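PDB 1VGW: 4-diphosphocytidyl-2C-methyl-D-erythritol synthase from Neisseria gonorrhoeae, which probably catalyses the transfer of a cytidylyl group from CTP to 2-C-methyl-D-erythritol 4-phosphate, the second step of the DXP route to isopentenyl diphosphate. Local coordinates for residues A113-R124 against I206-L215; Q170-L181 against D191-V201. All blocks are in the same frame, centred on the assembly; numbering follows the deposited sequence.

Contact 1 of 2, residues A113-R124 against I206-L215; sequences ARCCLPSEALAR and IQGDARNLKL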
# COMPACT_ATOMS: atom_id res chain seq x y z
N ALA B 113 5.47 15.43 -0.98
CA ALA B 113 4.52 14.81 -1.85
C ALA B 113 3.41 14.05 -1.17
O ALA B 113 2.68 13.36 -1.92
CB ALA B 113 5.22 13.88 -2.85
N ARG B 114 3.27 14.05 0.13
CA ARG B 114 2.15 13.31 0.77
C ARG B 114 1.10 14.39 1.09
O ARG B 114 0.96 14.89 2.21
CB ARG B 114 2.56 12.51 1.97
CG ARG B 114 3.31 11.21 1.78
CD ARG B 114 3.57 10.46 3.07
NE ARG B 114 4.62 9.46 2.95
CZ ARG B 114 4.43 8.16 2.72
NH1 ARG B 114 3.23 7.64 2.55
NH2 ARG B 114 5.47 7.33 2.66
N CYS B 115 0.30 14.71 0.04
CA CYS B 115 -0.65 15.79 0.12
C CYS B 115 -2.04 15.43 0.51
O CYS B 115 -2.92 16.32 0.47
CB CYS B 115 -0.65 16.66 -1.15
SG CYS B 115 -1.06 15.78 -2.70
N CYS B 116 -2.31 14.23 0.94
CA CYS B 116 -3.65 13.82 1.33
C CYS B 116 -3.69 13.33 2.77
O CYS B 116 -4.58 12.57 3.15
CB CYS B 116 -4.14 12.73 0.37
SG CYS B 116 -4.42 13.41 -1.32
N LEU B 117 -2.74 13.78 3.59
CA LEU B 117 -2.70 13.39 4.99
C LEU B 117 -3.95 13.87 5.72
O LEU B 117 -4.11 15.08 5.89
CB LEU B 117 -1.46 14.10 5.62
CG LEU B 117 -1.45 14.11 7.16
CD1 LEU B 117 -1.20 12.71 7.68
CD2 LEU B 117 -0.49 15.15 7.71
N PRO B 118 -4.82 12.98 6.15
CA PRO B 118 -6.02 13.35 6.84
C PRO B 118 -5.76 14.12 8.13
O PRO B 118 -5.14 13.67 9.10
CB PRO B 118 -6.69 12.04 7.23
CG PRO B 118 -5.81 10.96 6.81
CD PRO B 118 -4.70 11.52 5.97
N SER B 119 -6.48 15.24 8.28
CA SER B 119 -6.41 16.04 9.48
C SER B 119 -6.56 15.22 10.75
O SER B 119 -5.92 15.45 11.77
CB SER B 119 -7.55 17.08 9.43
OG SER B 119 -7.25 18.06 10.40
N GLU B 120 -7.45 14.23 10.75
CA GLU B 120 -7.65 13.37 11.90
C GLU B 120 -6.39 12.58 12.25
O GLU B 120 -6.10 12.33 13.44
CB GLU B 120 -8.82 12.41 11.61
CG GLU B 120 -9.63 12.06 12.84
CD GLU B 120 -10.90 11.29 12.56
OE1 GLU B 120 -11.39 10.57 13.48
OE2 GLU B 120 -11.47 11.40 11.44
N ALA B 121 -5.63 12.20 11.22
CA ALA B 121 -4.42 11.41 11.38
C ALA B 121 -3.32 12.25 12.05
O ALA B 121 -2.53 11.78 12.85
CB ALA B 121 -3.93 10.86 10.05
N LEU B 122 -3.30 13.54 11.70
CA LEU B 122 -2.34 14.48 12.26
C LEU B 122 -2.60 14.67 13.76
O LEU B 122 -1.65 14.60 14.55
CB LEU B 122 -2.38 15.80 11.52
CG LEU B 122 -1.45 16.92 11.87
CD1 LEU B 122 0.02 16.53 11.81
CD2 LEU B 122 -1.67 18.15 10.99
N ALA B 123 -3.87 14.83 14.12
CA ALA B 123 -4.30 14.97 15.49
C ALA B 123 -3.86 13.79 16.35
O ALA B 123 -3.26 14.00 17.42
CB ALA B 123 -5.81 15.17 15.59
N ARG B 124 -4.13 12.56 15.91
CA ARG B 124 -3.67 11.37 16.63
C ARG B 124 -2.16 11.36 16.85
O ARG B 124 -1.67 11.07 17.95
CB ARG B 124 -4.03 10.12 15.81
CG ARG B 124 -5.25 9.36 16.28
CD ARG B 124 -5.17 7.90 15.86
NE ARG B 124 -4.98 7.74 14.44
CZ ARG B 124 -5.84 7.92 13.46
NH1 ARG B 124 -5.44 7.70 12.21
NH2 ARG B 124 -7.07 8.34 13.69
N ILE B 206 1.92 4.84 15.52
CA ILE B 206 0.54 5.38 15.53
C ILE B 206 -0.12 5.13 14.15
O ILE B 206 0.48 5.21 13.07
CB ILE B 206 0.59 6.86 15.86
CG1 ILE B 206 1.01 7.04 17.36
CG2 ILE B 206 -0.68 7.63 15.61
CD1 ILE B 206 2.38 7.72 17.39
N GLN B 207 -1.36 4.70 14.17
CA GLN B 207 -2.13 4.36 13.00
C GLN B 207 -2.25 5.50 12.03
O GLN B 207 -2.71 6.59 12.37
CB GLN B 207 -3.52 3.86 13.40
CG GLN B 207 -4.43 3.52 12.27
CD GLN B 207 -4.04 2.38 11.35
OE1 GLN B 207 -3.38 1.37 11.70
NE2 GLN B 207 -4.51 2.52 10.10
N GLY B 208 -1.82 5.27 10.78
CA GLY B 208 -1.90 6.30 9.74
C GLY B 208 -3.21 6.19 8.97
O GLY B 208 -4.29 6.16 9.56
N ASP B 209 -3.10 6.06 7.64
CA ASP B 209 -4.28 5.97 6.78
C ASP B 209 -3.94 5.62 5.34
O ASP B 209 -2.99 6.14 4.75
CB ASP B 209 -4.97 7.35 6.84
CG ASP B 209 -6.33 7.37 6.19
OD1 ASP B 209 -7.35 7.39 6.91
OD2 ASP B 209 -6.38 7.41 4.94
N ALA B 210 -4.85 4.90 4.68
CA ALA B 210 -4.70 4.48 3.31
C ALA B 210 -4.67 5.62 2.30
O ALA B 210 -4.12 5.47 1.21
CB ALA B 210 -5.85 3.53 2.91
N ARG B 211 -5.26 6.76 2.65
CA ARG B 211 -5.26 7.94 1.78
C ARG B 211 -3.97 8.73 1.90
O ARG B 211 -3.66 9.52 0.98
CB ARG B 211 -6.42 8.90 2.14
CG ARG B 211 -7.81 8.34 2.03
CD ARG B 211 -8.57 8.53 3.36
NE ARG B 211 -9.05 9.86 3.57
CZ ARG B 211 -9.45 10.43 4.70
NH1 ARG B 211 -9.85 11.70 4.70
NH2 ARG B 211 -9.44 9.75 5.83
N ASN B 212 -3.17 8.53 2.94
CA ASN B 212 -1.91 9.25 3.16
C ASN B 212 -0.80 8.75 2.27
O ASN B 212 0.38 8.60 2.66
CB ASN B 212 -1.51 9.08 4.65
CG ASN B 212 -0.36 9.94 5.11
OD1 ASN B 212 -0.07 11.00 4.54
ND2 ASN B 212 0.34 9.50 6.15
N LEU B 213 -1.12 8.46 1.01
CA LEU B 213 -0.13 7.92 0.09
C LEU B 213 0.76 8.99 -0.49
O LEU B 213 0.42 10.16 -0.46
CB LEU B 213 -0.77 7.10 -1.01
CG LEU B 213 -1.93 7.66 -1.81
CD1 LEU B 213 -1.73 9.09 -2.24
CD2 LEU B 213 -2.19 6.75 -3.02
N LYS B 214 1.87 8.60 -1.05
CA LYS B 214 2.82 9.54 -1.65
C LYS B 214 2.66 9.58 -3.16
O LYS B 214 2.35 8.55 -3.76
CB LYS B 214 4.23 9.02 -1.28
CG LYS B 214 5.32 10.06 -1.36
CD LYS B 214 6.71 9.42 -1.23
CE LYS B 214 7.77 10.50 -1.16
NZ LYS B 214 9.13 10.01 -1.49
N LEU B 215 2.86 10.72 -3.78
CA LEU B 215 2.78 10.91 -5.21
C LEU B 215 4.15 10.65 -5.86
O LEU B 215 5.00 11.53 -5.84
CB LEU B 215 2.25 12.29 -5.57
CG LEU B 215 2.12 12.64 -7.06
CD1 LEU B 215 2.03 11.39 -7.93
CD2 LEU B 215 0.89 13.50 -7.34
O HOH W 1 -0.68 11.98 1.18

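Contact 2 of 2, residues Q170-L181 against D191-V201; sequences QLFQAGLLHRAL and DEASAVEKLGV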
# COMPACT_ATOMS: atom_id res chain seq x y z
N GLN B 170 6.89 12.03 10.85
CA GLN B 170 7.65 11.33 11.90
C GLN B 170 8.00 12.43 12.94
O GLN B 170 8.69 13.38 12.55
CB GLN B 170 8.95 10.72 11.32
CG GLN B 170 8.57 9.76 10.16
CD GLN B 170 9.50 8.61 9.91
OE1 GLN B 170 10.69 8.57 10.19
NE2 GLN B 170 8.98 7.55 9.25
N LEU B 171 7.49 12.27 14.14
CA LEU B 171 7.61 13.30 15.19
C LEU B 171 8.60 13.03 16.28
O LEU B 171 8.40 12.09 17.08
CB LEU B 171 6.20 13.53 15.72
CG LEU B 171 5.75 13.92 17.07
CD1 LEU B 171 6.78 14.33 18.10
CD2 LEU B 171 4.61 14.92 17.02
N PHE B 172 9.65 13.84 16.40
CA PHE B 172 10.65 13.75 17.43
C PHE B 172 11.04 15.10 18.06
O PHE B 172 10.92 16.17 17.42
CB PHE B 172 11.95 13.07 16.89
CG PHE B 172 11.66 11.67 16.40
CD1 PHE B 172 11.63 11.42 15.02
CD2 PHE B 172 11.31 10.66 17.27
CE1 PHE B 172 11.27 10.15 14.60
CE2 PHE B 172 10.99 9.38 16.85
CZ PHE B 172 10.97 9.14 15.45
N GLN B 173 11.51 15.07 19.30
CA GLN B 173 12.02 16.23 20.02
C GLN B 173 13.20 16.79 19.20
O GLN B 173 14.03 15.97 18.76
CB GLN B 173 12.59 15.82 21.41
CG GLN B 173 11.52 15.53 22.47
CD GLN B 173 12.19 15.13 23.79
OE1 GLN B 173 12.73 15.99 24.50
NE2 GLN B 173 12.24 13.82 24.03
N ALA B 174 13.34 18.09 19.12
CA ALA B 174 14.43 18.70 18.36
C ALA B 174 15.78 18.26 18.78
O ALA B 174 16.65 17.95 17.94
CB ALA B 174 14.23 20.22 18.43
N GLY B 175 16.07 18.22 20.11
CA GLY B 175 17.39 17.80 20.58
C GLY B 175 17.64 16.32 20.36
O GLY B 175 18.76 15.96 19.91
N LEU B 176 16.69 15.43 20.56
CA LEU B 176 16.86 14.01 20.25
C LEU B 176 17.09 13.76 18.75
O LEU B 176 17.95 12.97 18.34
CB LEU B 176 15.58 13.26 20.68
CG LEU B 176 15.51 11.79 20.34
CD1 LEU B 176 16.64 11.00 21.00
CD2 LEU B 176 14.15 11.20 20.75
N LEU B 177 16.34 14.48 17.88
CA LEU B 177 16.50 14.37 16.40
C LEU B 177 17.83 14.94 15.96
O LEU B 177 18.63 14.32 15.22
CB LEU B 177 15.33 15.12 15.73
CG LEU B 177 15.07 14.90 14.24
CD1 LEU B 177 14.98 13.42 13.88
CD2 LEU B 177 13.76 15.61 13.82
N HIS B 178 18.20 16.14 16.41
CA HIS B 178 19.54 16.66 16.05
C HIS B 178 20.64 15.66 16.45
O HIS B 178 21.60 15.35 15.73
CB HIS B 178 19.75 17.97 16.81
CG HIS B 178 21.01 18.68 16.52
ND1 HIS B 178 21.36 19.14 15.27
CD2 HIS B 178 22.04 19.05 17.35
CE1 HIS B 178 22.53 19.74 15.33
NE2 HIS B 178 22.98 19.69 16.56
N ARG B 179 20.50 15.07 17.65
CA ARG B 179 21.46 14.11 18.12
C ARG B 179 21.56 12.88 17.22
O ARG B 179 22.66 12.52 16.81
CB ARG B 179 21.10 13.66 19.56
CG ARG B 179 22.29 13.48 20.47
CD ARG B 179 22.38 14.60 21.51
NE ARG B 179 21.13 15.01 22.05
CZ ARG B 179 20.79 15.48 23.22
NH1 ARG B 179 19.55 15.83 23.50
NH2 ARG B 179 21.73 15.56 24.17
N ALA B 180 20.45 12.23 16.93
CA ALA B 180 20.39 11.00 16.14
C ALA B 180 20.87 11.10 14.70
O ALA B 180 21.43 10.14 14.19
CB ALA B 180 18.96 10.46 16.13
N LEU B 181 20.66 12.21 14.01
CA LEU B 181 21.10 12.39 12.64
C LEU B 181 22.51 12.95 12.55
O LEU B 181 22.97 13.21 11.41
CB LEU B 181 20.16 13.38 11.92
CG LEU B 181 18.68 13.07 11.91
CD1 LEU B 181 17.93 14.25 11.30
CD2 LEU B 181 18.39 11.76 11.16
N ASP B 191 14.71 6.10 7.26
CA ASP B 191 13.85 7.17 7.73
C ASP B 191 14.34 7.81 9.06
O ASP B 191 15.39 7.39 9.57
CB ASP B 191 12.40 6.72 7.85
CG ASP B 191 12.10 5.64 8.82
OD1 ASP B 191 10.96 5.13 8.99
OD2 ASP B 191 13.01 5.15 9.50
N GLU B 192 13.64 8.86 9.55
CA GLU B 192 14.10 9.49 10.79
C GLU B 192 14.01 8.50 11.97
O GLU B 192 14.97 8.47 12.74
CB GLU B 192 13.45 10.81 11.15
CG GLU B 192 13.76 12.00 10.27
CD GLU B 192 13.18 11.86 8.85
OE1 GLU B 192 13.77 12.41 7.89
OE2 GLU B 192 12.13 11.22 8.63
N ALA B 193 12.97 7.72 12.09
CA ALA B 193 12.83 6.74 13.13
C ALA B 193 14.03 5.82 13.23
O ALA B 193 14.56 5.57 14.31
CB ALA B 193 11.54 5.95 13.00
N SER B 194 14.55 5.31 12.11
CA SER B 194 15.67 4.39 12.16
C SER B 194 16.92 5.03 12.72
O SER B 194 17.81 4.31 13.20
CB SER B 194 15.91 3.70 10.80
OG SER B 194 16.71 4.51 9.95
N ALA B 195 17.13 6.33 12.58
CA ALA B 195 18.27 6.98 13.24
C ALA B 195 17.97 7.16 14.75
O ALA B 195 18.88 7.06 15.58
CB ALA B 195 18.62 8.33 12.69
N VAL B 196 16.72 7.36 15.12
CA VAL B 196 16.40 7.44 16.55
C VAL B 196 16.60 6.07 17.20
O VAL B 196 17.25 6.00 18.24
CB VAL B 196 15.03 8.05 16.81
CG1 VAL B 196 14.55 7.84 18.24
CG2 VAL B 196 15.10 9.59 16.60
N GLU B 197 16.15 4.98 16.59
CA GLU B 197 16.30 3.61 17.10
C GLU B 197 17.75 3.19 17.38
O GLU B 197 18.02 2.39 18.28
CB GLU B 197 15.71 2.59 16.13
CG GLU B 197 14.25 2.67 15.77
CD GLU B 197 13.96 2.14 14.36
OE1 GLU B 197 14.63 1.17 13.90
OE2 GLU B 197 13.08 2.68 13.67
N LYS B 198 18.70 3.70 16.62
CA LYS B 198 20.10 3.41 16.78
C LYS B 198 20.67 4.03 18.05
O LYS B 198 21.83 3.76 18.44
CB LYS B 198 20.94 3.89 15.57
CG LYS B 198 20.91 2.86 14.46
CD LYS B 198 21.52 3.39 13.17
CE LYS B 198 21.16 2.46 12.01
NZ LYS B 198 21.71 1.08 12.18
N LEU B 199 19.88 4.86 18.71
CA LEU B 199 20.33 5.46 19.98
C LEU B 199 19.84 4.60 21.14
O LEU B 199 20.14 4.87 22.30
CB LEU B 199 19.74 6.87 20.07
CG LEU B 199 20.63 8.05 19.77
CD1 LEU B 199 21.81 7.73 18.89
CD2 LEU B 199 19.83 9.25 19.25
N GLY B 200 19.07 3.57 20.88
CA GLY B 200 18.48 2.71 21.90
C GLY B 200 17.10 3.19 22.28
O GLY B 200 16.51 2.72 23.25
N VAL B 201 16.51 4.12 21.50
CA VAL B 201 15.17 4.63 21.82
C VAL B 201 14.16 3.95 20.88
O VAL B 201 14.45 3.98 19.67
CB VAL B 201 15.11 6.14 21.53
CG1 VAL B 201 13.70 6.67 21.75
CG2 VAL B 201 16.15 6.95 22.25
O HOH W 2 21.62 7.73 15.21

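Contact 1 of 2, residues A113-R124 against I206-L215
Arg114 and Asn212 bury more surface than any other residues where 113-124 runs beside 206-215, and their meeting illustrates how a side chain can clamp a loop by its backbone. The arginine, extended from CG to NE, crosses Asn212 at about a right angle and delivers NH1 to Asn212 O at 3.0 Å. This carbonyl lies at the edge of the guanidinium, and the bond runs in both the guanidinium and the carbonyl planes. Over one guanidinium face sits Lys214 CB, 4.1 Å from Arg114 CZ. The remaining nitrogens serve carboxylates: NE pairs with Asp111 and NH2 with Asp144 of the second subunit.

With chi1 at -170°, CG of Asn212 swings opposite the backbone N, and the side chain lies alongside Leu117, pointing the same way. Its OD1 rests 3.6 Å from Leu117 CB, while its ND2 is bonded to Gln167 and to Thr168 O.

Pro118, just before helix 119-129, presses CG to 3.7 Å from Asp209 CG and sets CB and CG over one face of the Arg211 guanidinium, CG offset toward its rim. Asp209 OD2 accepts from Arg211 N through its anti lone pair, closing an Asx turn, and OD1 makes a weak salt bridge with Arg211 NH2. Farther along, Arg124 bends at chi3 and grips Gln207 O side-on with NE and NH1, the latter at 3.0 Å, both from the same face of that carbonyl. Toward the other end, Leu215 N bonds to Ala113 O, and a water accepts from Cys116 N and donates to Leu213 O.

The arrangement thus joins the loop leading into helix 119-129 to the end of strand 204-207 and the loop after it in this GT-A-type cytidylyltransferase, and it carries Lys214, predicted to position the methylerythritol phosphate for nucleophilic attack.

Contact 2 of 2, residues Q170-L181 against D191-V201
Gln170 reaches from strand 169-173 to the N-capped start of helix 192-197 in the cytidylyltransferase fold, its amide bonding to the cap residue and to the first turn. Its OE1 accepts from Ala193 N at 3.1 Å, with the donor tilted 29° from the carbonyl plane. Its NE2 gives a nearly straight bond to Asp191 OD1, which it meets from above the carboxylate, the two planes standing 67° apart; NE2 also donates to Gln167 O. Asp191 is itself the N-cap: OD2 accepts from Ser194 N and also forms a salt bridge with Lys147 of the second subunit. Glu192 turns its carboxylate to Arg84, while its CB and CG pass Leu177 CD1.

Beyond this polar end the packing is apolar. Phe172 has CG beside its own backbone N (chi1 -61°), and its ring offers one face to Val196, whose CG2 forms a CH-pi contact above the centre. Ala193 meets the same ring obliquely, its CA 3.8 Å from Phe172 CZ.

Helices 174-180 and 192-197 cross at 85°, their axes approaching to 9.1 Å, consistent with small residues at the crossing: Ala180 CB lies 4.1 Å from Ala195 CB. Leu176 runs antiparallel to Leu199, Leu176 CD1 meeting Leu199 CD2 at 4.0 Å. One water bridges the two helices, donating to Ala180 O at 2.6 Å and to Ala195 O.

Contact 2 is the more deeply buried, most of its touching residues lying in the interior, whereas contact 1 is only partly buried, with the buried Arg114 and the more exposed Arg124 and Arg211. The chemistry follows: 113-124 and 206-215 are held mainly by guanidinium groups and backbone carbonyls, while 170-181 and 191-201 combine one polar helix cap with aliphatic and aromatic packing. Both reach the same mixed sheet, and contact 2 is nested within the chain loop that contact 1 closes, helix 192-197 leading into strand 204-207. They do not touch, their centres being 21 Å apart on opposite sides of the chain's centre, yet each makes a salt bridge to the second subunit.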